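Local atomic coordinates of UDP-N-acetylglucosamine 2-epimerase (Methanocaldococcus jannaschii, PDB entry 4NES), a protein that probably catalyses the reversible epimerization at C-2 of UDP-N-acetylglucosamine to UDP-N-acetylmannosamine, and works as a homodimer. Residues I19-A22 with L23-T26. Sequence-based numbering, arbitrary orientation.
Sequences IIRA and LEKT
Glu-24 OE1 is gripped by Arg-21 and by a water. Arg-21 NE donates to Glu-24 OE1 at 3.0 Å; the oxygen lies in the guanidinium plane, but NE lies above the carboxylate plane. NH2 adds a weak bond. The other carboxylate oxygen, Glu-24 OE2, accepts from Arg-21 NH2 at 2.8 Å, on its syn side, somewhat out of the carboxylate plane. This is a side-on, two-nitrogen salt bridge, with the two flat groups turned 41° apart. The arginine chain bends at chi2 (-73°) and chi3 (86°), which folds the guanidinium back beside the extended glutamate. The guanidinium has further partners: NH1 donates to Leu-51 O and NH2, besides its Glu-24 bonds, to Asn-52 O. Shortening Arg-21 to an alanine is likely to leave the Glu-24 carboxylate without its charged mate and the Leu-51 carbonyl without this donor.

The same water donates to Arg-21 O and accepts from Lys-25 NZ. Lys-25 bends at its last torsion, and NZ also meets Arg-21 O directly at 3.1 Å, from above the carbonyl plane. The carbonyl thus gains two polar partners near the helix end.

Ile-19 to Leu-23 are the last residues of helix 10-23, in the Rossmann-like domain of the GT-B fold that begins with strand 3-7, and the loop after it leads toward strand 30-34. Leu-23 N to Ile-19 O (2.8 Å) and Glu-24 N to Ile-20 O are the last i to i+4 bonds here. Lys-25 N then turns to Ala-22 O, three residues back. A type I turn runs from Leu-23 to Thr-26. Leu-23 O accepts from both Thr-26 N and Thr-26 OG1, the latter at 2.8 Å.

On the buried side, Leu-23 CD1 lies 3.9 Å from Ile-19 CG2, the two side chains lying side by side and pointing the same way. Leu-23 and Ile-20 pack on Ile-5 and Trp-30 of the sheet, while Ile-19 and Ala-22 face helix 353-363.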
ATOM      1  N   ILE A  19       2.250 -10.713 -22.836  1.00  8.42           N
ATOM      2  CA  ILE A  19       1.180 -11.394 -22.109  1.00  8.95           C
ATOM      3  C   ILE A  19      -0.105 -11.402 -22.931  1.00  8.36           C
ATOM      4  O   ILE A  19      -0.794 -12.435 -23.044  1.00  9.06           O
ATOM      5  CB  ILE A  19       0.973 -10.757 -20.724  1.00  8.49           C
ATOM      6  CG1 ILE A  19       2.160 -11.132 -19.840  1.00 10.61           C
ATOM      7  CG2 ILE A  19      -0.336 -11.226 -20.105  1.00  9.09           C
ATOM      8  CD1 ILE A  19       2.288 -10.287 -18.594  1.00 13.61           C
ATOM      9  N   ILE A  20      -0.406 -10.268 -23.552  1.00 10.09           N
ATOM     10  CA  ILE A  20      -1.528 -10.182 -24.476  1.00 10.50           C
ATOM     11  C   ILE A  20      -1.361 -11.156 -25.646  1.00 10.16           C
ATOM     12  O   ILE A  20      -2.322 -11.860 -25.999  1.00 10.56           O
ATOM     13  CB  ILE A  20      -1.729  -8.729 -24.957  1.00 12.54           C
ATOM     14  CG1 ILE A  20      -2.198  -7.874 -23.772  1.00 12.42           C
ATOM     15  CG2 ILE A  20      -2.701  -8.661 -26.144  1.00 14.07           C
ATOM     16  CD1 ILE A  20      -2.082  -6.375 -23.972  1.00 16.02           C
ATOM     17  N   ARG A  21      -0.161 -11.243 -26.225  1.00 11.17           N
ATOM     18  CA  ARG A  21       0.095 -12.198 -27.320  1.00  9.86           C
ATOM     19  C   ARG A  21      -0.222 -13.627 -26.872  1.00 12.51           C
ATOM     20  O   ARG A  21      -0.847 -14.419 -27.606  1.00 12.64           O
ATOM     21  CB  ARG A  21       1.555 -12.121 -27.777  1.00 13.00           C
ATOM     22  CG  ARG A  21       1.931 -10.906 -28.631  1.00 14.62           C
ATOM     23  CD  ARG A  21       1.365 -10.992 -30.049  1.00 18.80           C
ATOM     24  NE  ARG A  21       0.006 -10.466 -30.122  1.00 19.81           N
ATOM     25  CZ  ARG A  21      -0.288  -9.174 -30.249  1.00 20.69           C
ATOM     26  NH1 ARG A  21       0.681  -8.269 -30.328  1.00 28.07           N
ATOM     27  NH2 ARG A  21      -1.551  -8.784 -30.299  1.00 25.97           N
ATOM     28  N   ALA A  22       0.182 -13.948 -25.649  1.00 10.00           N
ATOM     29  CA  ALA A  22      -0.061 -15.281 -25.110  1.00 12.05           C
ATOM     30  C   ALA A  22      -1.542 -15.528 -24.824  1.00 10.66           C
ATOM     31  O   ALA A  22      -2.066 -16.599 -25.146  1.00 11.96           O
ATOM     32  CB  ALA A  22       0.772 -15.512 -23.870  1.00 10.97           C
ATOM     33  N   LEU A  23      -2.222 -14.552 -24.225  1.00 10.95           N
ATOM     34  CA  LEU A  23      -3.654 -14.666 -23.955  1.00 12.01           C
ATOM     35  C   LEU A  23      -4.483 -14.879 -25.218  1.00 12.74           C
ATOM     36  O   LEU A  23      -5.503 -15.578 -25.182  1.00 12.29           O
ATOM     37  CB  LEU A  23      -4.169 -13.430 -23.220  1.00 11.09           C
ATOM     38  CG  LEU A  23      -3.755 -13.302 -21.761  1.00 10.15           C
ATOM     39  CD1 LEU A  23      -4.028 -11.892 -21.238  1.00 11.91           C
ATOM     40  CD2 LEU A  23      -4.489 -14.335 -20.918  1.00 11.59           C
ATOM     41  N   GLU A  24      -4.057 -14.272 -26.324  1.00 12.29           N
ATOM     42  CA  GLU A  24      -4.766 -14.403 -27.597  1.00 16.43           C
ATOM     43  C   GLU A  24      -4.778 -15.829 -28.123  1.00 15.81           C
ATOM     44  O   GLU A  24      -5.625 -16.179 -28.947  1.00 22.17           O
ATOM     45  CB  GLU A  24      -4.153 -13.479 -28.647  1.00 18.79           C
ATOM     46  CG  GLU A  24      -4.494 -12.023 -28.455  1.00 21.44           C
ATOM     47  CD  GLU A  24      -3.674 -11.137 -29.368  1.00 29.23           C
ATOM     48  OE1 GLU A  24      -2.758 -11.671 -30.029  1.00 26.95           O
ATOM     49  OE2 GLU A  24      -3.943  -9.920 -29.417  1.00 40.99           O
ATOM     50  N   LYS A  25      -3.848 -16.651 -27.655  1.00 12.56           N
ATOM     51  CA  LYS A  25      -3.772 -18.047 -28.097  1.00 13.65           C
ATOM     52  C   LYS A  25      -4.553 -18.979 -27.179  1.00 18.57           C
ATOM     53  O   LYS A  25      -4.441 -20.202 -27.295  1.00 27.41           O
ATOM     54  CB  LYS A  25      -2.325 -18.514 -28.124  1.00 18.21           C
ATOM     55  CG  LYS A  25      -1.428 -17.681 -29.023  1.00 21.19           C
ATOM     56  CD  LYS A  25       0.012 -18.163 -28.949  1.00 25.23           C
ATOM     57  CE  LYS A  25       0.897 -17.385 -29.912  1.00 30.68           C
ATOM     58  NZ  LYS A  25       0.876 -15.911 -29.650  1.00 30.99           N
ATOM     59  N   THR A  26      -5.336 -18.414 -26.267  1.00 15.90           N
ATOM     60  CA  THR A  26      -6.091 -19.216 -25.312  1.00 14.92           C
ATOM     61  C   THR A  26      -7.583 -18.956 -25.407  1.00 16.64           C
ATOM     62  O   THR A  26      -8.032 -18.067 -26.131  1.00 17.22           O
ATOM     63  CB  THR A  26      -5.675 -18.905 -23.856  1.00 15.59           C
ATOM     64  OG1 THR A  26      -6.226 -17.644 -23.448  1.00 13.14           O
ATOM     65  CG2 THR A  26      -4.170 -18.889 -23.699  1.00 16.08           C
TER
HETATM   66  O   HOH W   1      -1.073 -14.162 -30.501  1.00 25.76           O